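Local coordinates for microcin B17-processing protein McbD (Escherichia coli str. K-12 substr. MG1655, PDB 6GRH) that is needed to process the inactive microcin B17 precursor McbA into the active peptide, and belongs to the YcaO cyclodehydratase family, at residues F114-L119 with N326-L331; R171-L176 with G223-T228; Y177-K182 with M366-A371; V340-E345 with L351-K356. The protein carries 1 engineered substitution. One frame throughout, in Å; residues are numbered along the deposited sequence. Where two conformers were deposited one is given.

Interaction 1: F114-L119 with N326-L331; sequences FNLFSL and NLLNYL
L116 and F117, on the turn that follows strand 108-115, rest against L328 and L331 in helix 327-334. CD2 of L116 lies 3.6 Å from CD2 of L328, and because CG and CD1 of L116 are also close, this one methyl of L328 sits against the whole branched end of the other leucine. F117 meets the helix with its rim: CZ comes to 3.9 Å from CB of L331, which lies in the ring plane. Next to it, CE1 of F117 approaches the carbonyl O of L328 obliquely, at 3.2 Å. The ring is turned this way by a first torsion of -47°, which sets CG opposite the carbonyl carbon, and CB of L116 covers the centre of one face.

In the second shell, N115 orders its own turn. Its OD1 accepts from F117 N at 2.9 Å and from S118 N at 3.0 Å, one from each face of the amide plane, an Asx turn combined with an Asx motif. Across the contact, N326 caps its helix, OD1 taking N329 N in the carbonyl plane. I338 packs on both L116 and F117, while R23 of the neighbouring McbB chain donates to L116 O and touches L328.

Mainly van der Waals, with one ring C-H edge near a backbone carbonyl and no hydrogen bond between the segments, the contact rests on fit of shape.

Interaction 2: R171-L176 with G223-T228; sequences RQSLLL and GHAVLT. Engineered in segment 171-176: R171 (natural residue Thr).
S173 and L174, consecutive residues of helix 157-180, touch A225 and L227 of strand 224-231. The van der Waals part consists of two small, separate touches. In one, CB of A225 lies 4.0 Å from CB of S173, and the serine OG is equally near that methyl. In the other, CD1 of L174 faces CD1 of L227 at 4.3 Å, a light contact between two branch ends. Both leucines hold CG trans to the backbone nitrogen; in L174 this first torsion, 175°, carries the CD1 end of the side chain to CD1 of L227.

A225 and L227 alternate with V226 along the strand and therefore share one face of it, whereas V226 turns to the other face and packs on L251 and A254 of helix 251-275. The result is a sheet sandwiched between helices: helix 157-180 covers one side of a mixed sheet, helix 251-275 the other, and strand 224-231 runs between strands 210-215 and 241-248 within it. L245 and Y247 of the latter strand widen the same apolar layer, touching L174 and A225 respectively.

Polar interactions concern the serine. With OG beside its own backbone N, at a first torsion of -64°, S173 bonds to M169 O one turn earlier in the helix and also to L218 N. The buried hydroxyl is thereby satisfied by backbone groups, although what it presents to A225 is only van der Waals contact.

Interaction 3: Y177-K182 with M366-A371; sequences YWLQGK and MNNSGA
The closely fitted part of this contact is the meeting of N368 with the indole of W178. The amide of N368 comes to the pyrrole edge of the ring, nearly in its plane, the two planes differing by only 4°. NE1 of W178 is 3.4 Å from ND2 of N368, but both are donors and the pair is not a hydrogen bond; NE1 is satisfied by K391 O. The amide oxygen OD1 lies instead 3.5 Å from CD1 of W178. This edge-on placement depends on N368 holding CG between its backbone N and carbonyl carbon (43°), while W178 extends from the helix toward it.

A looser approach is made by L179, whose CD2 stays 4.0 Å from OD1 of N368 as the two side chains run antiparallel alongside one another. L175 of the same helix also touches N368, and R388 engages W178 by a cation-pi contact.

On the solvent side, S369 is exposed and its neighbours N367 and G370 partly so. Here S369 OG reaches N367 OD1 at 2.7 Å, in the carbonyl plane and on a lone pair, and G370 N donates to N367 O at 3.1 Å. Beyond the turn, D147 and D145 accept from the backbone N of M366 and A371.

The last turn of helix 157-180, which ends at G181 with a positive phi and a bond from G181 N to Y177 O at 2.8 Å, thus packs through W178 and L179 on N368 of a type I beta turn, N367 to G370, in the loop that follows strand 350-358.

Interaction 4: V340-E345 with L351-K356; sequences VYYARE and LVWYTK. With EDO (1,2-ethanediol), chain Q; EDO (1,2-ethanediol), chain N.
Y341 and K356, A343 and Y354, and E345 and V352 form three antiparallel hydrogen-bonded pairs, each closed by two backbone bonds. Y354 N to A343 O, at 2.9 Å, is almost straight. Between them lie the non-hydrogen-bonded pairs Y342 with T355 and R344 with W353, where CA-H...O contacts fill in, such as T355 CA to Y341 O at 3.1 Å.

Among side chains, the clearest apolar contact is a CH-pi one. CB of R344 stands over the face of W353, 3.6 Å from the centroid of its six-membered ring. The arginine chain then bends at its second torsion, -55°, and leads off toward NE and NH1 partners T31 and Q288 of the neighbouring McbB chain.

On the opposite face of the sheet, Y354 OH donates to OE1 of E345 at 2.6 Å. The hydroxyl arrives from above the carboxylate, 50° out of its plane. R199 of the McbB chain forms a salt bridge with the same oxygen, which probably favours the charged carboxylate.

Two 1,2-ethanediol molecules, probably from the crystallisation liquor, take further donors: W353 NE1 bonds one through O2 at 2.8 Å, and R344 NH2 bonds the other.

Together these features define an antiparallel beta hairpin, set between strands 108-115 and 151-154 in the larger sheet and contributing to the interface with McbB.

From the N terminus, segment 114-119 opens interaction 1, and helix 157-180 then supplies the first partners of interactions 2 and 3 in succession. Interaction 2 closes first, at 223-228, wholly within the larger loop that interaction 1 closes at 326-331. The hairpin of interaction 4 follows in series and shares one sheet with strand 108-115 of interaction 1, F114 O lying 2.8 Å from V340 N, a probable hydrogen bond. Interaction 3 closes last, at 366-371, so it encloses interaction 4 and crosses both interactions 1 and 2. Helix 157-180 touches both the mixed sheet, Y177 CE2 lying 3.4 Å from L227 CD2, and the late loop, L175 CD2 lying 3.4 Å from N368 OD1.

Interaction 1: F114-L119 with N326-L331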
# COMPACT_ATOMS: atom_id res chain seq x y z
N PHE E 114 50.95 7.10 -16.99
CA PHE E 114 51.70 6.27 -17.93
C PHE E 114 51.59 6.82 -19.34
O PHE E 114 50.62 7.49 -19.67
CB PHE E 114 51.25 4.80 -17.86
CG PHE E 114 49.79 4.56 -18.15
CD1 PHE E 114 49.35 4.35 -19.47
CD2 PHE E 114 48.87 4.45 -17.12
CE1 PHE E 114 48.01 4.10 -19.74
CE2 PHE E 114 47.53 4.20 -17.39
CZ PHE E 114 47.10 4.01 -18.70
N ASN E 115 52.60 6.54 -20.15
CA ASN E 115 52.60 6.95 -21.55
C ASN E 115 51.53 6.16 -22.30
O ASN E 115 51.48 4.93 -22.23
CB ASN E 115 54.00 6.73 -22.17
CG ASN E 115 54.09 7.14 -23.64
OD1 ASN E 115 53.61 6.44 -24.53
ND2 ASN E 115 54.73 8.27 -23.89
N LEU E 116 50.67 6.87 -23.02
CA LEU E 116 49.52 6.28 -23.72
C LEU E 116 49.91 5.13 -24.68
O LEU E 116 49.14 4.17 -24.84
CB LEU E 116 48.77 7.36 -24.50
CG LEU E 116 47.53 6.97 -25.31
CD1 LEU E 116 46.45 6.45 -24.39
CD2 LEU E 116 46.99 8.16 -26.10
N PHE E 117 51.08 5.23 -25.29
CA PHE E 117 51.50 4.28 -26.32
C PHE E 117 52.40 3.16 -25.80
O PHE E 117 52.21 2.00 -26.16
CB PHE E 117 52.20 5.03 -27.45
CG PHE E 117 51.45 6.25 -27.90
CD1 PHE E 117 50.24 6.13 -28.55
CD2 PHE E 117 51.96 7.53 -27.65
CE1 PHE E 117 49.54 7.26 -28.96
CE2 PHE E 117 51.28 8.66 -28.06
CZ PHE E 117 50.07 8.52 -28.72
N SER E 118 53.39 3.50 -24.97
CA SER E 118 54.36 2.50 -24.47
C SER E 118 53.95 1.86 -23.13
O SER E 118 54.55 0.87 -22.73
CB SER E 118 55.73 3.16 -24.30
OG SER E 118 55.74 4.02 -23.18
N LEU E 119 52.96 2.45 -22.45
CA LEU E 119 52.60 2.11 -21.07
C LEU E 119 53.73 2.32 -20.05
O LEU E 119 53.62 1.84 -18.92
CB LEU E 119 52.00 0.69 -20.96
CG LEU E 119 50.88 0.38 -21.96
CD1 LEU E 119 50.31 -1.00 -21.68
CD2 LEU E 119 49.79 1.45 -21.91
N ASN E 326 43.59 3.87 -37.22
CA ASN E 326 43.86 3.61 -35.81
C ASN E 326 44.10 4.96 -35.11
O ASN E 326 45.03 5.68 -35.47
CB ASN E 326 45.04 2.64 -35.72
CG ASN E 326 45.34 2.23 -34.32
OD1 ASN E 326 45.98 2.96 -33.58
ND2 ASN E 326 44.87 1.05 -33.93
N LEU E 327 43.27 5.30 -34.13
CA LEU E 327 43.39 6.61 -33.45
C LEU E 327 44.72 6.76 -32.69
O LEU E 327 45.37 7.81 -32.77
CB LEU E 327 42.21 6.87 -32.53
CG LEU E 327 42.25 8.14 -31.69
CD1 LEU E 327 42.33 9.36 -32.57
CD2 LEU E 327 41.06 8.23 -30.74
N LEU E 328 45.14 5.71 -31.99
CA LEU E 328 46.43 5.71 -31.30
C LEU E 328 47.62 5.88 -32.25
O LEU E 328 48.57 6.60 -31.93
CB LEU E 328 46.62 4.44 -30.44
CG LEU E 328 45.76 4.26 -29.16
CD1 LEU E 328 46.22 3.04 -28.36
CD2 LEU E 328 45.79 5.48 -28.25
N ASN E 329 47.58 5.21 -33.42
CA ASN E 329 48.63 5.40 -34.43
C ASN E 329 48.62 6.85 -34.92
O ASN E 329 49.67 7.48 -34.99
CB ASN E 329 48.47 4.44 -35.63
CG ASN E 329 48.89 3.00 -35.31
OD1 ASN E 329 49.36 2.69 -34.20
ND2 ASN E 329 48.73 2.12 -36.27
N TYR E 330 47.44 7.37 -35.24
CA TYR E 330 47.33 8.74 -35.69
C TYR E 330 47.95 9.71 -34.66
O TYR E 330 48.77 10.55 -35.01
CB TYR E 330 45.87 9.10 -35.95
CG TYR E 330 45.64 10.58 -36.15
CD1 TYR E 330 45.91 11.18 -37.39
CD2 TYR E 330 45.19 11.38 -35.10
CE1 TYR E 330 45.70 12.54 -37.58
CE2 TYR E 330 44.99 12.73 -35.27
CZ TYR E 330 45.24 13.31 -36.50
OH TYR E 330 45.03 14.66 -36.66
N LEU E 331 47.56 9.58 -33.40
CA LEU E 331 48.07 10.47 -32.35
C LEU E 331 49.58 10.35 -32.17
O LEU E 331 50.27 11.37 -32.05
CB LEU E 331 47.36 10.23 -31.02
CG LEU E 331 45.92 10.75 -30.98
CD1 LEU E 331 45.18 10.26 -29.75
CD2 LEU E 331 45.86 12.26 -31.11

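Interaction 2: R171-L176 with G223-T228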
# COMPACT_ATOMS: atom_id res chain seq x y z
N ARG E 171 38.13 18.56 -27.68
CA ARG E 171 38.66 19.86 -27.31
C ARG E 171 39.80 20.30 -28.23
O ARG E 171 39.83 21.46 -28.65
CB ARG E 171 39.10 19.87 -25.83
CG ARG E 171 38.01 19.44 -24.83
CD ARG E 171 36.82 20.39 -24.84
NE ARG E 171 35.72 19.89 -24.01
CZ ARG E 171 35.60 20.05 -22.69
NH1 ARG E 171 36.52 20.70 -21.96
NH2 ARG E 171 34.52 19.54 -22.08
N GLN E 172 40.68 19.37 -28.60
CA GLN E 172 41.76 19.71 -29.54
C GLN E 172 41.16 20.08 -30.89
O GLN E 172 41.58 21.08 -31.49
CB GLN E 172 42.79 18.59 -29.68
CG GLN E 172 43.50 18.20 -28.39
CD GLN E 172 44.29 19.32 -27.75
OE1 GLN E 172 44.93 20.14 -28.45
NE2 GLN E 172 44.28 19.36 -26.42
N SER E 173 40.16 19.32 -31.33
CA SER E 173 39.43 19.64 -32.57
C SER E 173 38.75 21.01 -32.50
O SER E 173 38.79 21.76 -33.46
CB SER E 173 38.38 18.58 -32.92
OG SER E 173 39.00 17.33 -33.20
N LEU E 174 38.16 21.32 -31.37
CA LEU E 174 37.45 22.58 -31.20
C LEU E 174 38.39 23.79 -31.22
O LEU E 174 38.05 24.81 -31.81
CB LEU E 174 36.68 22.56 -29.89
CG LEU E 174 35.96 23.86 -29.48
CD1 LEU E 174 34.84 24.23 -30.44
CD2 LEU E 174 35.45 23.74 -28.06
N LEU E 175 39.53 23.67 -30.54
CA LEU E 175 40.53 24.74 -30.53
C LEU E 175 41.12 25.02 -31.90
O LEU E 175 41.29 26.17 -32.27
CB LEU E 175 41.65 24.45 -29.54
CG LEU E 175 41.23 24.57 -28.07
CD1 LEU E 175 42.18 23.78 -27.17
CD2 LEU E 175 41.15 26.02 -27.64
N LEU E 176 41.44 23.97 -32.66
CA LEU E 176 41.93 24.16 -34.02
C LEU E 176 40.88 24.84 -34.91
O LEU E 176 41.20 25.77 -35.65
CB LEU E 176 42.39 22.85 -34.65
CG LEU E 176 43.23 23.11 -35.91
CD1 LEU E 176 44.55 23.78 -35.53
CD2 LEU E 176 43.48 21.84 -36.70
N GLY E 223 37.39 8.74 -36.76
CA GLY E 223 36.23 9.18 -36.00
C GLY E 223 35.73 10.53 -36.46
O GLY E 223 36.14 11.04 -37.51
N HIS E 224 34.85 11.11 -35.66
CA HIS E 224 34.11 12.30 -36.04
C HIS E 224 33.84 13.17 -34.83
O HIS E 224 33.21 12.70 -33.87
CB HIS E 224 32.80 11.91 -36.73
CG HIS E 224 33.01 11.12 -37.99
ND1 HIS E 224 33.24 11.70 -39.21
CD2 HIS E 224 33.07 9.78 -38.19
CE1 HIS E 224 33.42 10.76 -40.13
NE2 HIS E 224 33.33 9.59 -39.53
N ALA E 225 34.34 14.40 -34.85
CA ALA E 225 33.98 15.41 -33.85
C ALA E 225 32.93 16.29 -34.49
O ALA E 225 33.20 16.96 -35.48
CB ALA E 225 35.18 16.24 -33.47
N VAL E 226 31.72 16.25 -33.97
CA VAL E 226 30.63 16.99 -34.58
C VAL E 226 30.24 18.17 -33.70
O VAL E 226 29.94 17.97 -32.53
CB VAL E 226 29.43 16.07 -34.85
CG1 VAL E 226 28.24 16.87 -35.37
CG2 VAL E 226 29.82 15.01 -35.88
N LEU E 227 30.25 19.37 -34.28
CA LEU E 227 29.93 20.60 -33.58
C LEU E 227 28.56 21.02 -34.07
O LEU E 227 28.37 21.18 -35.27
CB LEU E 227 30.94 21.70 -33.92
CG LEU E 227 30.75 23.06 -33.23
CD1 LEU E 227 30.95 22.96 -31.74
CD2 LEU E 227 31.70 24.08 -33.84
N THR E 228 27.62 21.17 -33.15
CA THR E 228 26.29 21.68 -33.46
C THR E 228 26.24 23.11 -32.93
O THR E 228 26.73 23.39 -31.83
CB THR E 228 25.17 20.84 -32.80
OG1 THR E 228 25.60 20.37 -31.52
CG2 THR E 228 24.79 19.64 -33.67

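Interaction 3: Y177-K182 with M366-A371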
# COMPACT_ATOMS: atom_id res chain seq x y z
N TYR E 177 39.63 24.39 -34.80
CA TYR E 177 38.50 25.02 -35.50
C TYR E 177 38.31 26.48 -35.09
O TYR E 177 38.17 27.36 -35.95
CB TYR E 177 37.20 24.27 -35.22
CG TYR E 177 35.96 25.00 -35.68
CD1 TYR E 177 35.66 25.13 -37.03
CD2 TYR E 177 35.08 25.56 -34.77
CE1 TYR E 177 34.52 25.79 -37.46
CE2 TYR E 177 33.95 26.23 -35.19
CZ TYR E 177 33.66 26.33 -36.53
OH TYR E 177 32.53 26.99 -36.93
N TRP E 178 38.32 26.73 -33.79
CA TRP E 178 38.26 28.09 -33.25
C TRP E 178 39.35 28.99 -33.86
O TRP E 178 39.04 30.05 -34.41
CB TRP E 178 38.40 28.06 -31.73
CG TRP E 178 38.50 29.41 -31.08
CD1 TRP E 178 39.52 29.87 -30.29
CD2 TRP E 178 37.54 30.46 -31.14
NE1 TRP E 178 39.24 31.13 -29.85
CE2 TRP E 178 38.03 31.52 -30.35
CE3 TRP E 178 36.29 30.60 -31.77
CZ2 TRP E 178 37.33 32.72 -30.19
CZ3 TRP E 178 35.58 31.80 -31.59
CH2 TRP E 178 36.11 32.84 -30.82
N LEU E 179 40.60 28.53 -33.82
CA LEU E 179 41.73 29.35 -34.25
C LEU E 179 41.81 29.60 -35.76
O LEU E 179 42.18 30.69 -36.17
CB LEU E 179 43.05 28.76 -33.74
CG LEU E 179 43.16 28.80 -32.21
CD1 LEU E 179 44.28 27.89 -31.72
CD2 LEU E 179 43.33 30.22 -31.69
N GLN E 180 41.47 28.59 -36.55
CA GLN E 180 41.65 28.62 -38.02
C GLN E 180 40.37 28.80 -38.83
O GLN E 180 40.43 29.17 -39.99
CB GLN E 180 42.36 27.35 -38.46
CG GLN E 180 43.75 27.22 -37.85
CD GLN E 180 44.59 26.15 -38.50
OE1 GLN E 180 45.65 26.44 -39.07
NE2 GLN E 180 44.13 24.91 -38.44
N GLY E 181 39.22 28.51 -38.23
CA GLY E 181 37.96 28.53 -38.95
C GLY E 181 37.69 27.38 -39.92
O GLY E 181 36.73 27.45 -40.68
N LYS E 182 38.51 26.33 -39.89
CA LYS E 182 38.44 25.25 -40.88
C LYS E 182 37.67 24.04 -40.34
O LYS E 182 37.94 23.56 -39.23
CB LYS E 182 39.85 24.83 -41.29
CG LYS E 182 40.51 25.82 -42.23
CD LYS E 182 42.02 25.69 -42.23
CE LYS E 182 42.65 26.94 -42.82
NZ LYS E 182 44.14 26.97 -42.68
N MET E 366 41.88 24.77 -22.68
CA MET E 366 41.09 25.36 -23.77
C MET E 366 40.85 26.87 -23.71
O MET E 366 40.07 27.40 -24.51
CB MET E 366 39.76 24.61 -23.93
CG MET E 366 38.67 24.94 -22.93
SD MET E 366 37.14 24.08 -23.36
CE MET E 366 36.56 25.01 -24.77
N ASN E 367 41.51 27.55 -22.78
CA ASN E 367 41.37 29.00 -22.64
C ASN E 367 42.53 29.75 -23.32
O ASN E 367 43.55 30.03 -22.69
CB ASN E 367 41.30 29.37 -21.16
CG ASN E 367 41.10 30.85 -20.93
OD1 ASN E 367 40.83 31.61 -21.86
ND2 ASN E 367 41.23 31.27 -19.67
N ASN E 368 42.39 30.10 -24.59
CA ASN E 368 43.50 30.83 -25.23
C ASN E 368 43.49 32.36 -24.92
O ASN E 368 44.33 33.07 -25.43
CB ASN E 368 43.70 30.47 -26.73
CG ASN E 368 42.42 30.37 -27.48
OD1 ASN E 368 42.07 29.31 -28.03
ND2 ASN E 368 41.66 31.45 -27.45
N SER E 369 42.55 32.84 -24.09
CA SER E 369 42.67 34.17 -23.46
C SER E 369 43.57 34.16 -22.21
O SER E 369 43.88 35.21 -21.67
CB SER E 369 41.30 34.74 -23.09
OG SER E 369 40.85 34.27 -21.82
N GLY E 370 43.93 32.98 -21.72
CA GLY E 370 44.79 32.85 -20.54
C GLY E 370 46.19 32.47 -20.97
O GLY E 370 46.59 32.75 -22.07
N ALA E 371 46.91 31.82 -20.07
CA ALA E 371 48.30 31.44 -20.28
C ALA E 371 48.35 30.01 -20.86
O ALA E 371 48.14 29.02 -20.16
CB ALA E 371 49.04 31.54 -18.96

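Interaction 4: V340-E345 with L351-K356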
# COMPACT_ATOMS: atom_id res chain seq x y z
N VAL E 340 48.60 9.44 -19.61
CA VAL E 340 47.36 9.17 -18.95
C VAL E 340 47.60 9.30 -17.46
O VAL E 340 48.25 8.44 -16.86
CB VAL E 340 46.86 7.75 -19.26
CG1 VAL E 340 45.52 7.52 -18.62
CG2 VAL E 340 46.81 7.50 -20.77
N TYR E 341 47.07 10.37 -16.85
CA TYR E 341 46.92 10.41 -15.41
C TYR E 341 45.84 9.45 -15.04
O TYR E 341 44.80 9.36 -15.74
CB TYR E 341 46.52 11.80 -14.92
CG TYR E 341 45.93 11.77 -13.53
CD1 TYR E 341 46.75 11.69 -12.42
CD2 TYR E 341 44.56 11.82 -13.34
CE1 TYR E 341 46.23 11.67 -11.14
CE2 TYR E 341 44.00 11.77 -12.06
CZ TYR E 341 44.84 11.70 -10.96
OH TYR E 341 44.28 11.65 -9.70
N TYR E 342 46.03 8.74 -13.94
CA TYR E 342 45.00 7.79 -13.48
C TYR E 342 44.95 7.73 -11.98
O TYR E 342 45.95 7.99 -11.28
CB TYR E 342 45.23 6.40 -14.10
CG TYR E 342 46.44 5.70 -13.55
CD1 TYR E 342 47.69 5.94 -14.08
CD2 TYR E 342 46.33 4.84 -12.47
CE1 TYR E 342 48.82 5.33 -13.54
CE2 TYR E 342 47.43 4.22 -11.92
CZ TYR E 342 48.67 4.48 -12.44
OH TYR E 342 49.78 3.86 -11.88
N ALA E 343 43.75 7.45 -11.48
CA ALA E 343 43.50 7.16 -10.07
C ALA E 343 42.36 6.13 -10.03
O ALA E 343 41.58 5.99 -11.00
CB ALA E 343 43.10 8.40 -9.32
N ARG E 344 42.32 5.36 -8.96
CA ARG E 344 41.28 4.37 -8.79
C ARG E 344 40.93 4.15 -7.33
O ARG E 344 41.76 4.36 -6.43
CB ARG E 344 41.60 3.07 -9.51
CG ARG E 344 42.65 2.18 -8.86
CD ARG E 344 43.95 2.90 -8.61
NE ARG E 344 45.07 2.00 -8.42
CZ ARG E 344 46.32 2.40 -8.17
NH1 ARG E 344 46.61 3.69 -8.03
NH2 ARG E 344 47.30 1.49 -8.04
N GLU E 345 39.68 3.74 -7.11
CA GLU E 345 39.12 3.56 -5.76
C GLU E 345 38.18 2.35 -5.76
O GLU E 345 37.34 2.20 -6.65
CB GLU E 345 38.34 4.82 -5.33
CG GLU E 345 39.23 6.05 -5.21
CD GLU E 345 38.51 7.35 -4.87
OE1 GLU E 345 37.29 7.50 -5.20
OE2 GLU E 345 39.20 8.22 -4.29
N LEU E 351 36.41 -1.57 -9.00
CA LEU E 351 37.21 -0.34 -8.99
C LEU E 351 36.52 0.65 -9.92
O LEU E 351 36.03 0.26 -10.98
CB LEU E 351 38.62 -0.60 -9.50
CG LEU E 351 39.49 -1.38 -8.55
CD1 LEU E 351 40.74 -1.86 -9.25
CD2 LEU E 351 39.88 -0.55 -7.34
N VAL E 352 36.47 1.89 -9.49
CA VAL E 352 36.13 3.02 -10.36
C VAL E 352 37.43 3.75 -10.67
O VAL E 352 38.37 3.73 -9.85
CB VAL E 352 35.06 3.93 -9.76
CG1 VAL E 352 33.77 3.13 -9.48
CG2 VAL E 352 35.53 4.70 -8.49
N TRP E 353 37.46 4.41 -11.84
CA TRP E 353 38.66 4.96 -12.48
C TRP E 353 38.46 6.42 -12.82
O TRP E 353 37.40 6.81 -13.34
CB TRP E 353 38.95 4.18 -13.75
CG TRP E 353 39.33 2.79 -13.41
CD1 TRP E 353 38.48 1.74 -13.23
CD2 TRP E 353 40.63 2.32 -13.11
NE1 TRP E 353 39.20 0.63 -12.86
CE2 TRP E 353 40.52 0.97 -12.77
CE3 TRP E 353 41.90 2.92 -13.10
CZ2 TRP E 353 41.62 0.18 -12.45
CZ3 TRP E 353 43.01 2.14 -12.77
CH2 TRP E 353 42.86 0.79 -12.47
N TYR E 354 39.47 7.22 -12.51
CA TYR E 354 39.54 8.61 -12.92
C TYR E 354 40.75 8.70 -13.83
O TYR E 354 41.83 8.16 -13.49
CB TYR E 354 39.74 9.53 -11.72
CG TYR E 354 38.83 9.26 -10.56
CD1 TYR E 354 39.16 8.30 -9.62
CD2 TYR E 354 37.65 9.98 -10.39
CE1 TYR E 354 38.31 8.05 -8.52
CE2 TYR E 354 36.80 9.74 -9.32
CZ TYR E 354 37.14 8.79 -8.38
OH TYR E 354 36.30 8.57 -7.30
N THR E 355 40.59 9.35 -14.98
CA THR E 355 41.70 9.50 -15.91
C THR E 355 41.70 10.90 -16.49
O THR E 355 40.65 11.52 -16.63
CB THR E 355 41.63 8.52 -17.10
OG1 THR E 355 40.32 8.55 -17.66
CG2 THR E 355 41.97 7.10 -16.67
N LYS E 356 42.89 11.36 -16.89
CA LYS E 356 43.02 12.56 -17.72
C LYS E 356 44.15 12.35 -18.71
O LYS E 356 45.27 11.98 -18.33
CB LYS E 356 43.30 13.82 -16.88
CG LYS E 356 43.34 15.14 -17.67
CD LYS E 356 43.83 16.26 -16.76
CE LYS E 356 44.04 17.61 -17.44
NZ LYS E 356 42.74 18.30 -17.69
C1 EDO Q . 36.48 -3.52 -12.12
O1 EDO Q . 35.81 -2.29 -11.81
C2 EDO Q . 37.96 -3.24 -12.35
O2 EDO Q . 38.17 -1.97 -12.98
C1 EDO N . 49.95 4.24 -6.64
O1 EDO N . 49.28 3.32 -5.77
C2 EDO N . 50.24 3.64 -8.01
O2 EDO N . 50.10 2.22 -8.03